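Local structure of RagB/SusD domain protein (Flavobacterium johnsoniae, 5J5U) at residues A[194-199]-A[478-483]; A[170-175]-A[224-229]; A[257-262]-A[316-321]. The protein binds chitin and, as a SusD homologue of a polysaccharide utilization locus, probably helps capture chitin chains at the outer membrane of the cell. All blocks are in the same frame, centred on the assembly; numbering follows the deposited sequence.

Contact 1 of 3, residues A[194-199]-A[478-483]; sequences MRISEV and KVWWDV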
ATOM      1  N   MET A 194      -2.860 -13.813  -1.053  1.00 20.96           N
ATOM      2  CA  MET A 194      -2.578 -13.763   0.379  1.00 15.41           C
ATOM      3  C   MET A 194      -3.660 -12.973   1.099  1.00 17.45           C
ATOM      4  O   MET A 194      -4.019 -13.300   2.239  1.00 16.86           O
ATOM      5  CB  MET A 194      -1.191 -13.180   0.651  1.00 13.93           C
ATOM      6  CG  MET A 194      -0.051 -14.097   0.153  1.00 25.09           C
ATOM      7  SD  MET A 194      -0.135 -15.847   0.665  1.00 27.25           S
ATOM      8  CE  MET A 194      -1.031 -16.540  -0.669  1.00 26.05           C
ATOM      9  N   ARG A 195      -4.222 -11.968   0.431  1.00 15.07           N
ATOM     10  CA  ARG A 195      -5.183 -11.136   1.145  1.00 19.88           C
ATOM     11  C   ARG A 195      -6.442 -11.941   1.542  1.00 14.40           C
ATOM     12  O   ARG A 195      -7.087 -11.616   2.530  1.00 16.86           O
ATOM     13  CB  ARG A 195      -5.555  -9.893   0.327  1.00 12.30           C
ATOM     14  CG  ARG A 195      -6.235  -8.823   1.174  1.00 15.36           C
ATOM     15  CD  ARG A 195      -5.760  -7.433   0.779  1.00 17.03           C
ATOM     16  NE  ARG A 195      -4.343  -7.233   1.077  1.00 13.04           N
ATOM     17  CZ  ARG A 195      -3.563  -6.409   0.395  1.00 15.69           C
ATOM     18  NH1 ARG A 195      -4.079  -5.706  -0.602  1.00 13.53           N
ATOM     19  NH2 ARG A 195      -2.276  -6.277   0.712  1.00 18.44           N
ATOM     20  N   ILE A 196      -6.791 -12.980   0.788  1.00 12.05           N
ATOM     21  CA  ILE A 196      -7.932 -13.819   1.172  1.00 18.07           C
ATOM     22  C   ILE A 196      -7.561 -15.123   1.873  1.00 18.65           C
ATOM     23  O   ILE A 196      -8.340 -16.072   1.854  1.00 20.77           O
ATOM     24  CB  ILE A 196      -8.827 -14.164  -0.036  1.00 17.23           C
ATOM     25  CG1 ILE A 196      -8.015 -14.893  -1.109  1.00 17.34           C
ATOM     26  CG2 ILE A 196      -9.490 -12.903  -0.576  1.00 13.05           C
ATOM     27  CD1 ILE A 196      -8.844 -15.391  -2.259  1.00 20.27           C
ATOM     28  N   SER A 197      -6.400 -15.157   2.523  1.00 19.77           N
ATOM     29  CA  SER A 197      -5.928 -16.374   3.183  1.00 20.12           C
ATOM     30  C   SER A 197      -6.834 -16.749   4.352  1.00 22.60           C
ATOM     31  O   SER A 197      -7.046 -17.928   4.617  1.00 22.23           O
ATOM     32  CB  SER A 197      -4.489 -16.202   3.687  1.00 17.18           C
ATOM     33  OG  SER A 197      -4.427 -15.202   4.690  1.00 17.74           O
ATOM     34  N   GLU A 198      -7.380 -15.742   5.033  1.00 19.41           N
ATOM     35  CA  GLU A 198      -8.193 -15.984   6.212  1.00 23.89           C
ATOM     36  C   GLU A 198      -9.628 -16.331   5.852  1.00 21.57           C
ATOM     37  O   GLU A 198     -10.278 -17.127   6.546  1.00 27.42           O
ATOM     38  CB  GLU A 198      -8.166 -14.773   7.150  1.00 21.16           C
ATOM     39  CG  GLU A 198      -6.773 -14.365   7.562  1.00 18.48           C
ATOM     40  CD  GLU A 198      -5.896 -15.559   7.944  1.00 25.43           C
ATOM     41  OE1 GLU A 198      -6.006 -16.075   9.084  1.00 24.12           O
ATOM     42  OE2 GLU A 198      -5.079 -15.985   7.095  1.00 29.93           O
ATOM     43  N   VAL A 199     -10.144 -15.738   4.787  1.00 17.22           N
ATOM     44  CA  VAL A 199     -11.547 -15.962   4.502  1.00 20.11           C
ATOM     45  C   VAL A 199     -11.765 -17.155   3.572  1.00 18.09           C
ATOM     46  O   VAL A 199     -12.734 -17.882   3.713  1.00 26.03           O
ATOM     47  CB  VAL A 199     -12.209 -14.700   3.891  1.00 19.08           C
ATOM     48  CG1 VAL A 199     -11.485 -14.252   2.597  1.00 17.02           C
ATOM     49  CG2 VAL A 199     -13.700 -14.964   3.651  1.00 17.54           C
ATOM     50  N   LYS A 478     -16.505  -4.040   8.621  1.00  9.92           N
ATOM     51  CA  LYS A 478     -15.458  -4.919   8.081  1.00 17.70           C
ATOM     52  C   LYS A 478     -15.684  -5.221   6.612  1.00 21.10           C
ATOM     53  O   LYS A 478     -16.829  -5.390   6.180  1.00 17.35           O
ATOM     54  CB  LYS A 478     -15.402  -6.270   8.802  1.00 18.68           C
ATOM     55  CG  LYS A 478     -15.122  -6.242  10.281  1.00 19.37           C
ATOM     56  CD  LYS A 478     -13.671  -6.449  10.567  1.00 23.25           C
ATOM     57  CE  LYS A 478     -13.410  -6.553  12.074  1.00 27.25           C
ATOM     58  NZ  LYS A 478     -13.988  -7.788  12.685  1.00 42.54           N
ATOM     59  N   VAL A 479     -14.591  -5.342   5.861  1.00 17.41           N
ATOM     60  CA  VAL A 479     -14.667  -5.793   4.481  1.00 15.81           C
ATOM     61  C   VAL A 479     -14.664  -7.315   4.558  1.00 13.74           C
ATOM     62  O   VAL A 479     -14.281  -7.888   5.568  1.00 16.76           O
ATOM     63  CB  VAL A 479     -13.484  -5.247   3.588  1.00 16.83           C
ATOM     64  CG1 VAL A 479     -13.439  -3.738   3.624  1.00  9.37           C
ATOM     65  CG2 VAL A 479     -12.141  -5.798   4.055  1.00 14.66           C
ATOM     66  N   TRP A 480     -15.111  -7.954   3.493  1.00 16.32           N
ATOM     67  CA  TRP A 480     -15.347  -9.404   3.448  1.00 15.16           C
ATOM     68  C   TRP A 480     -14.137 -10.261   3.815  1.00 16.38           C
ATOM     69  O   TRP A 480     -14.282 -11.269   4.506  1.00 16.35           O
ATOM     70  CB  TRP A 480     -15.869  -9.777   2.037  1.00 20.92           C
ATOM     71  CG  TRP A 480     -15.774 -11.226   1.679  1.00 20.43           C
ATOM     72  CD1 TRP A 480     -16.605 -12.230   2.084  1.00 13.66           C
ATOM     73  CD2 TRP A 480     -14.777 -11.838   0.847  1.00 16.37           C
ATOM     74  NE1 TRP A 480     -16.192 -13.426   1.557  1.00 18.20           N
ATOM     75  CE2 TRP A 480     -15.068 -13.217   0.795  1.00 19.32           C
ATOM     76  CE3 TRP A 480     -13.677 -11.353   0.136  1.00 19.33           C
ATOM     77  CZ2 TRP A 480     -14.288 -14.123   0.062  1.00 17.39           C
ATOM     78  CZ3 TRP A 480     -12.897 -12.254  -0.593  1.00 18.92           C
ATOM     79  CH2 TRP A 480     -13.209 -13.621  -0.627  1.00 17.59           C
ATOM     80  N   TRP A 481     -12.937  -9.891   3.348  1.00 21.68           N
ATOM     81  CA  TRP A 481     -11.772 -10.759   3.599  1.00 16.56           C
ATOM     82  C   TRP A 481     -11.189 -10.611   5.004  1.00 14.58           C
ATOM     83  O   TRP A 481     -10.324 -11.375   5.412  1.00 13.84           O
ATOM     84  CB  TRP A 481     -10.662 -10.549   2.559  1.00  9.93           C
ATOM     85  CG  TRP A 481     -10.182  -9.147   2.239  1.00 11.85           C
ATOM     86  CD1 TRP A 481     -10.301  -8.517   1.038  1.00 14.43           C
ATOM     87  CD2 TRP A 481      -9.473  -8.235   3.094  1.00  9.60           C
ATOM     88  NE1 TRP A 481      -9.729  -7.280   1.089  1.00 11.80           N
ATOM     89  CE2 TRP A 481      -9.209  -7.083   2.339  1.00 12.57           C
ATOM     90  CE3 TRP A 481      -9.012  -8.298   4.405  1.00 14.68           C
ATOM     91  CZ2 TRP A 481      -8.530  -5.982   2.863  1.00 15.75           C
ATOM     92  CZ3 TRP A 481      -8.337  -7.211   4.929  1.00 14.19           C
ATOM     93  CH2 TRP A 481      -8.100  -6.067   4.157  1.00 14.93           C
ATOM     94  N   ASP A 482     -11.671  -9.621   5.728  1.00 16.22           N
ATOM     95  CA  ASP A 482     -11.234  -9.356   7.097  1.00 19.98           C
ATOM     96  C   ASP A 482     -12.151 -10.090   8.094  1.00 21.35           C
ATOM     97  O   ASP A 482     -13.204  -9.584   8.491  1.00 22.50           O
ATOM     98  CB  ASP A 482     -11.197  -7.832   7.302  1.00 19.07           C
ATOM     99  CG  ASP A 482     -10.871  -7.411   8.733  1.00 20.50           C
ATOM    100  OD1 ASP A 482     -10.589  -8.270   9.600  1.00 21.40           O
ATOM    101  OD2 ASP A 482     -10.862  -6.176   8.972  1.00 16.69           O
ATOM    102  N   VAL A 483     -11.753 -11.305   8.459  1.00 24.72           N
ATOM    103  CA  VAL A 483     -12.601 -12.175   9.275  1.00 29.93           C
ATOM    104  C   VAL A 483     -11.948 -12.336  10.665  1.00 36.36           C
ATOM    105  O   VAL A 483     -11.443 -13.391  11.052  1.00 43.46           O
ATOM    106  CB  VAL A 483     -12.894 -13.541   8.522  1.00 26.44           C
ATOM    107  CG1 VAL A 483     -13.696 -13.315   7.219  1.00 28.61           C
ATOM    108  CG2 VAL A 483     -11.649 -14.298   8.187  1.00 26.12           C
TER
HETATM  109  O   HOH W   1      -8.518 -13.234   4.456  1.00 15.84           O
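Trp-481 and Val-199 bury the most surface here, followed by Arg-195, and together they illustrate how a C-terminal tail can be pinned to a helix end by aromatic faces. The aliphatic part of Arg-195 runs the same way as the Trp-481 indole and lays CG over one face, 3.7 Å from the centroid of the five-membered ring and 13° off the normal, a CH-pi contact. Val-479 CG2 rests on the opposite indole face. CG of Arg-195 stands anti to the backbone N (chi1 -164°), and the bends that follow carry the guanidinium to Asp-117 and Glu-417; Asp-117 also accepts a hydrogen bond from Trp-481 NE1. Val-199 divides its branches: CG1 packs 3.6 Å from Trp-481 CA and reaches over the Trp-480 six-membered ring, while CG2 meets NE1 of Trp-480 at 3.6 Å. A leucine in place of Trp-481 would probably leave the methylenes of Arg-195 without their flat support and Asp-117 without its indole donor. Direct contacts between the segments are thus apolar; a water joins their backbones, donating to Arg-195 O and, at 2.8 Å, to Trp-481 O, and Asp-117 and Glu-417 hold the polar ends of Arg-195 and Trp-481.

Contact 2 of 3, residues A[170-175]-A[224-229]; sequences GDLFYN and CLMHHL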
ATOM      1  N   GLY A 170       2.483   4.328 -24.144  1.00 39.09           N
ATOM      2  CA  GLY A 170       1.984   5.189 -23.079  1.00 29.96           C
ATOM      3  C   GLY A 170       2.248   4.649 -21.682  1.00 27.76           C
ATOM      4  O   GLY A 170       1.770   5.180 -20.669  1.00 26.23           O
ATOM      5  N   ASP A 171       3.022   3.578 -21.644  1.00 26.96           N
ATOM      6  CA  ASP A 171       3.348   2.892 -20.413  1.00 30.20           C
ATOM      7  C   ASP A 171       4.574   3.514 -19.741  1.00 32.26           C
ATOM      8  O   ASP A 171       5.700   3.386 -20.232  1.00 37.09           O
ATOM      9  CB  ASP A 171       3.573   1.408 -20.701  1.00 26.11           C
ATOM     10  CG  ASP A 171       4.100   0.664 -19.521  1.00 27.65           C
ATOM     11  OD1 ASP A 171       3.754   1.034 -18.373  1.00 26.22           O
ATOM     12  OD2 ASP A 171       4.842  -0.316 -19.743  1.00 27.20           O
ATOM     13  N   LEU A 172       4.342   4.204 -18.624  1.00 31.27           N
ATOM     14  CA  LEU A 172       5.423   4.842 -17.873  1.00 34.43           C
ATOM     15  C   LEU A 172       6.078   3.893 -16.858  1.00 28.22           C
ATOM     16  O   LEU A 172       7.190   4.129 -16.403  1.00 28.47           O
ATOM     17  CB  LEU A 172       4.902   6.085 -17.154  1.00 30.08           C
ATOM     18  CG  LEU A 172       4.407   7.179 -18.095  1.00 31.32           C
ATOM     19  CD1 LEU A 172       3.767   8.319 -17.310  1.00 34.37           C
ATOM     20  CD2 LEU A 172       5.501   7.684 -18.999  1.00 29.33           C
ATOM     21  N   PHE A 173       5.376   2.827 -16.509  1.00 28.32           N
ATOM     22  CA  PHE A 173       5.882   1.865 -15.543  1.00 26.93           C
ATOM     23  C   PHE A 173       7.050   1.113 -16.146  1.00 26.29           C
ATOM     24  O   PHE A 173       8.073   0.879 -15.505  1.00 24.24           O
ATOM     25  CB  PHE A 173       4.803   0.845 -15.144  1.00 28.23           C
ATOM     26  CG  PHE A 173       3.684   1.396 -14.298  1.00 26.88           C
ATOM     27  CD1 PHE A 173       3.817   2.596 -13.614  1.00 26.19           C
ATOM     28  CD2 PHE A 173       2.492   0.689 -14.189  1.00 21.56           C
ATOM     29  CE1 PHE A 173       2.777   3.095 -12.845  1.00 25.84           C
ATOM     30  CE2 PHE A 173       1.445   1.168 -13.412  1.00 25.66           C
ATOM     31  CZ  PHE A 173       1.583   2.378 -12.739  1.00 23.81           C
ATOM     32  N   TYR A 174       6.863   0.707 -17.393  1.00 30.65           N
ATOM     33  CA  TYR A 174       7.738  -0.279 -18.000  1.00 27.42           C
ATOM     34  C   TYR A 174       8.057  -0.044 -19.461  1.00 21.16           C
ATOM     35  O   TYR A 174       8.711  -0.881 -20.078  1.00 34.99           O
ATOM     36  CB  TYR A 174       7.107  -1.670 -17.865  1.00 30.80           C
ATOM     37  CG  TYR A 174       6.962  -2.192 -16.456  1.00 25.51           C
ATOM     38  CD1 TYR A 174       5.749  -2.704 -16.007  1.00 27.96           C
ATOM     39  CD2 TYR A 174       8.035  -2.200 -15.585  1.00 27.82           C
ATOM     40  CE1 TYR A 174       5.608  -3.201 -14.723  1.00 19.56           C
ATOM     41  CE2 TYR A 174       7.908  -2.702 -14.291  1.00 29.86           C
ATOM     42  CZ  TYR A 174       6.685  -3.199 -13.863  1.00 25.74           C
ATOM     43  OH  TYR A 174       6.550  -3.712 -12.576  1.00 21.62           O
ATOM     44  N   ASN A 175       7.588   1.066 -20.022  1.00 28.06           N
ATOM     45  CA  ASN A 175       7.816   1.370 -21.438  1.00 34.11           C
ATOM     46  C   ASN A 175       7.417   0.219 -22.351  1.00 36.44           C
ATOM     47  O   ASN A 175       8.135  -0.081 -23.307  1.00 31.65           O
ATOM     48  CB  ASN A 175       9.288   1.711 -21.709  1.00 28.72           C
ATOM     49  CG  ASN A 175       9.734   2.971 -21.025  1.00 25.58           C
ATOM     50  OD1 ASN A 175       9.116   4.031 -21.158  1.00 32.41           O
ATOM     51  ND2 ASN A 175      10.821   2.866 -20.276  1.00 27.69           N
ATOM     52  N   CYS A 224       7.300  -2.069  -9.774  1.00 22.28           N
ATOM     53  CA  CYS A 224       6.393  -1.141 -10.428  1.00 23.66           C
ATOM     54  C   CYS A 224       6.525   0.271  -9.840  1.00 24.11           C
ATOM     55  O   CYS A 224       6.118   0.526  -8.705  1.00 22.69           O
ATOM     56  CB  CYS A 224       4.959  -1.641 -10.310  1.00 18.65           C
ATOM     57  SG  CYS A 224       3.846  -0.728 -11.309  1.00 23.16           S
ATOM     58  N   LEU A 225       7.110   1.166 -10.629  1.00 30.53           N
ATOM     59  CA  LEU A 225       7.458   2.534 -10.228  1.00 24.90           C
ATOM     60  C   LEU A 225       6.876   3.562 -11.144  1.00 20.45           C
ATOM     61  O   LEU A 225       6.780   3.339 -12.345  1.00 26.69           O
ATOM     62  CB  LEU A 225       8.979   2.751 -10.251  1.00 25.09           C
ATOM     63  CG  LEU A 225       9.917   2.362  -9.127  1.00 31.74           C
ATOM     64  CD1 LEU A 225       9.330   2.720  -7.776  1.00 29.55           C
ATOM     65  CD2 LEU A 225      10.258   0.895  -9.260  1.00 27.89           C
ATOM     66  N   MET A 226       6.521   4.707 -10.584  1.00 21.50           N
ATOM     67  CA  MET A 226       6.356   5.909 -11.375  1.00 22.58           C
ATOM     68  C   MET A 226       7.497   6.866 -11.039  1.00 29.17           C
ATOM     69  O   MET A 226       7.680   7.233  -9.871  1.00 30.99           O
ATOM     70  CB  MET A 226       5.031   6.597 -11.107  1.00 18.55           C
ATOM     71  CG  MET A 226       4.944   7.916 -11.836  1.00 25.91           C
ATOM     72  SD  MET A 226       5.024   7.625 -13.624  1.00 25.49           S
ATOM     73  CE  MET A 226       3.299   7.174 -13.917  1.00 16.93           C
ATOM     74  N   HIS A 227       8.285   7.223 -12.046  1.00 25.54           N
ATOM     75  CA  HIS A 227       9.285   8.270 -11.911  1.00 30.61           C
ATOM     76  C   HIS A 227       8.606   9.592 -12.227  1.00 29.89           C
ATOM     77  O   HIS A 227       7.947   9.721 -13.258  1.00 29.65           O
ATOM     78  CB  HIS A 227      10.482   8.020 -12.825  1.00 28.04           C
ATOM     79  CG  HIS A 227      11.191   6.743 -12.521  1.00 24.59           C
ATOM     80  ND1 HIS A 227      12.177   6.653 -11.567  1.00 23.12           N
ATOM     81  CD2 HIS A 227      11.044   5.501 -13.037  1.00 25.89           C
ATOM     82  CE1 HIS A 227      12.621   5.409 -11.516  1.00 28.50           C
ATOM     83  NE2 HIS A 227      11.950   4.692 -12.400  1.00 32.73           N
ATOM     84  N   HIS A 228       8.723  10.531 -11.295  1.00 24.76           N
ATOM     85  CA  HIS A 228       8.047  11.837 -11.346  1.00 38.52           C
ATOM     86  C   HIS A 228       8.946  12.995 -11.792  1.00 38.25           C
ATOM     87  O   HIS A 228       9.978  13.253 -11.185  1.00 31.42           O
ATOM     88  CB  HIS A 228       7.413  12.153  -9.977  1.00 33.83           C
ATOM     89  CG  HIS A 228       6.149  11.389  -9.719  1.00 34.36           C
ATOM     90  ND1 HIS A 228       4.941  11.743 -10.283  1.00 29.37           N
ATOM     91  CD2 HIS A 228       5.909  10.275  -8.986  1.00 30.62           C
ATOM     92  CE1 HIS A 228       4.011  10.887  -9.899  1.00 26.79           C
ATOM     93  NE2 HIS A 228       4.571   9.991  -9.108  1.00 29.12           N
ATOM     94  N   LEU A 229       8.559  13.702 -12.845  1.00 40.86           N
ATOM     95  CA  LEU A 229       9.440  14.726 -13.392  1.00 39.39           C
ATOM     96  C   LEU A 229       8.795  16.105 -13.506  1.00 41.84           C
ATOM     97  O   LEU A 229       9.474  17.100 -13.785  1.00 49.54           O
ATOM     98  CB  LEU A 229       9.897  14.285 -14.759  1.00 47.17           C
ATOM     99  CG  LEU A 229      10.471  12.876 -14.791  1.00 51.87           C
ATOM    100  CD1 LEU A 229      10.503  12.430 -16.227  1.00 48.96           C
ATOM    101  CD2 LEU A 229      11.865  12.818 -14.186  1.00 61.26           C
TER
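Cys-224 and Phe-173 form the tight end of this contact, an instance of sulfur packed on an aromatic face. SG of Cys-224 sits 3.6 Å from the centroid of the Phe-173 ring, 17° off its normal, and is displaced toward the rim on the side of CD2. The thiol reaches this place because SG is anti to the backbone N (chi1 -170°). The same ring brings CD1 to 3.3 Å from the carbonyl O of Leu-225, an oblique approach. Beside it, the hydroxyl end of Tyr-174 comes down on Cys-224, with OH 3.5 Å from Cys-224 CB; its hydrogen bond goes to the carbonyl of Asp-222, two residues earlier in the chain. Phe-173 CB lies over one face of the Tyr-174 ring, so Phe-173 supports Tyr-174 through its CB while its own ring takes the thiol. Trp-181 of helix 178-195 and Met-107 and Met-110 of helix 98-119 close in around this buried end.

Toward Leu-172, which is partly exposed, the contact thins to a single side chain. Met-226, bent at chi2 and chi3, sends its methyl back to Leu-172, CE to CD1 3.6 Å, but the same CE stays 4.2 Å from Phe-173 CE1. Leu-225, also partly exposed, points its CB away from the loop and contributes mainly its carbonyl.

Within the loop, Asp-171 OD1 receives hydrogen bonds from the backbone N of Phe-173 and of Tyr-174; the bond to Phe-173 N fits an Asx turn, though both are weak. The whole is a helix-connecting loop, running from helix 143-160 to helix 178-195, laid against strand 224-226, whose partner in a small antiparallel ladder is strand 332-335, within the largely helical SusD-like fold.

Contact 3 of 3, residues A[257-262]-A[316-321]; sequences GDHFSS and NAASGI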
ATOM      1  N   GLY A 257       5.843  18.566   8.688  1.00 19.45           N
ATOM      2  CA  GLY A 257       5.577  18.294  10.083  1.00 14.28           C
ATOM      3  C   GLY A 257       5.384  16.826  10.393  1.00 14.45           C
ATOM      4  O   GLY A 257       5.141  16.461  11.544  1.00 16.45           O
ATOM      5  N   ASP A 258       5.508  15.970   9.387  1.00 15.01           N
ATOM      6  CA  ASP A 258       5.339  14.539   9.623  1.00 14.71           C
ATOM      7  C   ASP A 258       6.652  13.894  10.042  1.00 14.50           C
ATOM      8  O   ASP A 258       7.702  14.206   9.484  1.00 12.73           O
ATOM      9  CB  ASP A 258       4.799  13.820   8.380  1.00 11.79           C
ATOM     10  CG  ASP A 258       3.369  14.228   8.030  1.00 18.92           C
ATOM     11  OD1 ASP A 258       2.434  13.929   8.822  1.00 14.92           O
ATOM     12  OD2 ASP A 258       3.183  14.829   6.936  1.00 16.71           O
ATOM     13  N   HIS A 259       6.573  12.997  11.031  1.00 16.00           N
ATOM     14  CA  HIS A 259       7.692  12.149  11.460  1.00 11.91           C
ATOM     15  C   HIS A 259       7.282  10.702  11.349  1.00 15.82           C
ATOM     16  O   HIS A 259       6.089  10.399  11.272  1.00 14.38           O
ATOM     17  CB  HIS A 259       8.101  12.412  12.908  1.00 11.38           C
ATOM     18  CG  HIS A 259       8.371  13.849  13.231  1.00 15.13           C
ATOM     19  ND1 HIS A 259       9.628  14.310  13.570  1.00 14.68           N
ATOM     20  CD2 HIS A 259       7.549  14.924  13.284  1.00 14.94           C
ATOM     21  CE1 HIS A 259       9.565  15.604  13.829  1.00 15.16           C
ATOM     22  NE2 HIS A 259       8.317  16.003  13.655  1.00 16.13           N
ATOM     23  N   PHE A 260       8.258   9.802  11.373  1.00 11.80           N
ATOM     24  CA  PHE A 260       7.958   8.382  11.496  1.00 14.37           C
ATOM     25  C   PHE A 260       7.503   8.095  12.917  1.00 14.01           C
ATOM     26  O   PHE A 260       7.850   8.817  13.858  1.00 16.07           O
ATOM     27  CB  PHE A 260       9.173   7.513  11.112  1.00 14.96           C
ATOM     28  CG  PHE A 260       9.589   7.675   9.675  1.00 16.48           C
ATOM     29  CD1 PHE A 260       8.663   7.524   8.656  1.00 14.24           C
ATOM     30  CD2 PHE A 260      10.902   7.975   9.337  1.00 16.43           C
ATOM     31  CE1 PHE A 260       9.019   7.674   7.333  1.00 11.31           C
ATOM     32  CE2 PHE A 260      11.271   8.117   8.002  1.00 14.23           C
ATOM     33  CZ  PHE A 260      10.324   7.967   6.999  1.00 13.96           C
ATOM     34  N   SER A 261       6.683   7.073  13.087  1.00 14.76           N
ATOM     35  CA  SER A 261       6.170   6.793  14.421  1.00 18.52           C
ATOM     36  C   SER A 261       7.241   6.157  15.311  1.00 16.52           C
ATOM     37  O   SER A 261       8.192   5.556  14.815  1.00 15.10           O
ATOM     38  CB  SER A 261       4.949   5.890  14.329  1.00 16.32           C
ATOM     39  OG  SER A 261       5.332   4.560  14.038  1.00 21.72           O
ATOM     40  N   SER A 262       7.082   6.280  16.623  1.00 16.62           N
ATOM     41  CA  SER A 262       8.002   5.631  17.556  1.00 16.92           C
ATOM     42  C   SER A 262       8.037   4.109  17.340  1.00 18.10           C
ATOM     43  O   SER A 262       9.065   3.473  17.520  1.00 16.96           O
ATOM     44  CB  SER A 262       7.622   5.964  19.006  1.00 16.84           C
ATOM     45  OG  SER A 262       6.291   5.555  19.310  1.00 17.13           O
ATOM     46  N   ASN A 316      12.350  19.197  17.712  1.00 18.29           N
ATOM     47  CA  ASN A 316      13.761  18.903  17.408  1.00 20.60           C
ATOM     48  C   ASN A 316      14.246  17.618  18.068  1.00 20.83           C
ATOM     49  O   ASN A 316      15.207  16.989  17.599  1.00 23.68           O
ATOM     50  CB  ASN A 316      14.668  20.063  17.831  1.00 19.51           C
ATOM     51  CG  ASN A 316      14.565  21.246  16.901  1.00 18.93           C
ATOM     52  OD1 ASN A 316      14.231  21.102  15.722  1.00 20.30           O
ATOM     53  ND2 ASN A 316      14.815  22.429  17.429  1.00 18.75           N
ATOM     54  N   ALA A 317      13.572  17.243  19.156  1.00 18.33           N
ATOM     55  CA  ALA A 317      13.907  16.059  19.933  1.00 18.45           C
ATOM     56  C   ALA A 317      13.275  14.797  19.346  1.00 17.85           C
ATOM     57  O   ALA A 317      13.146  13.779  20.030  1.00 16.29           O
ATOM     58  CB  ALA A 317      13.482  16.242  21.389  1.00 16.84           C
ATOM     59  N   ALA A 318      12.840  14.880  18.094  1.00 16.66           N
ATOM     60  CA  ALA A 318      12.376  13.693  17.387  1.00 18.81           C
ATOM     61  C   ALA A 318      13.003  13.612  15.986  1.00 17.83           C
ATOM     62  O   ALA A 318      13.195  14.627  15.320  1.00 16.67           O
ATOM     63  CB  ALA A 318      10.819  13.674  17.306  1.00 14.02           C
ATOM     64  N   SER A 319      13.324  12.398  15.557  1.00 15.50           N
ATOM     65  CA  SER A 319      13.797  12.167  14.199  1.00 16.48           C
ATOM     66  C   SER A 319      12.787  12.657  13.179  1.00 15.93           C
ATOM     67  O   SER A 319      11.567  12.616  13.415  1.00 15.85           O
ATOM     68  CB  SER A 319      14.064  10.676  13.946  1.00 18.17           C
ATOM     69  OG  SER A 319      15.243  10.223  14.594  1.00 21.04           O
ATOM     70  N   GLY A 320      13.307  13.076  12.032  1.00 13.63           N
ATOM     71  CA  GLY A 320      12.508  13.537  10.913  1.00 12.76           C
ATOM     72  C   GLY A 320      12.567  12.598   9.713  1.00 17.46           C
ATOM     73  O   GLY A 320      12.937  11.434   9.820  1.00 17.10           O
ATOM     74  N   ILE A 321      12.172  13.106   8.555  1.00 15.02           N
ATOM     75  CA  ILE A 321      12.141  12.282   7.365  1.00 17.01           C
ATOM     76  C   ILE A 321      13.142  12.815   6.367  1.00 16.85           C
ATOM     77  O   ILE A 321      13.187  14.020   6.127  1.00 17.50           O
ATOM     78  CB  ILE A 321      10.733  12.238   6.746  1.00 14.31           C
ATOM     79  CG1 ILE A 321       9.759  11.560   7.718  1.00 13.86           C
ATOM     80  CG2 ILE A 321      10.770  11.527   5.397  1.00 12.16           C
ATOM     81  CD1 ILE A 321       8.284  11.738   7.365  1.00 14.44           C
TER
HETATM   82  O   HOH W   2      10.864  10.357  11.810  1.00 13.02           O
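The backbones of His-259 and Gly-320 come within 5.0 Å at their CA atoms, yet these short strands belong to different two-stranded ladders, 259-260 pairing with 49-50 and 320-321 with 280-281. The direct polar link is made by a side chain: His-259 ND1 donates to the carbonyl O of Ser-319 over 2.6 Å, nearly straight at 165°. The acceptor lies in the imidazole plane, whereas the donor stands above the plane of the carbonyl. At the far side of the ring NE2 is hydrogen-bonded to Arg-308 NE, and the imidazole is thereby held at both nitrogens. A water adds a second link, accepting from Phe-260 N at 2.7 Å and donating to Gly-320 O, with a weaker bond to Ser-319 O.

Ile-321 carries the apolar half. Its CG1, anti to the carbonyl carbon (chi1 -64°), lies over one face of the Phe-260 ring, 3.8 Å from the centroid and 15° off the normal, while CD1 runs on to within 3.3 Å of Asp-258 O. Phe-260 and Ile-321 cross at about a right angle, and Phe-251 of helix 246-253 touches Ile-321 as well. Asp-258 sends its carboxylate away to Ser-52.

Such an arrangement, two small antiparallel ladders bridged by a histidine, a water and a CH-pi contact, is packing of short beta elements among the long loops of a mainly helical SusD-like protein.

How the contacts relate
The three contacts are well separated. The centres of contact 1 and contact 2 lie about 31 Å apart, those of contact 1 and contact 3 about 33 Å, and those of contact 2 and contact 3 about 30 Å. Even the nearest atoms of contact 1 and contact 2 are about 14 Å apart. Helix 178-195 links these two, since its end enters contact 1 and its Trp-181 packs on contact 2; they lie on opposite sides of the chain's centre, and their segments alternate in sequence. Contact 3 falls wholly between the two segments of contact 1 and follows contact 2 along the chain. Aromatic faces met by aliphatic carbon or sulfur recur in all three, whereas bridging waters occur in contacts 1 and 3.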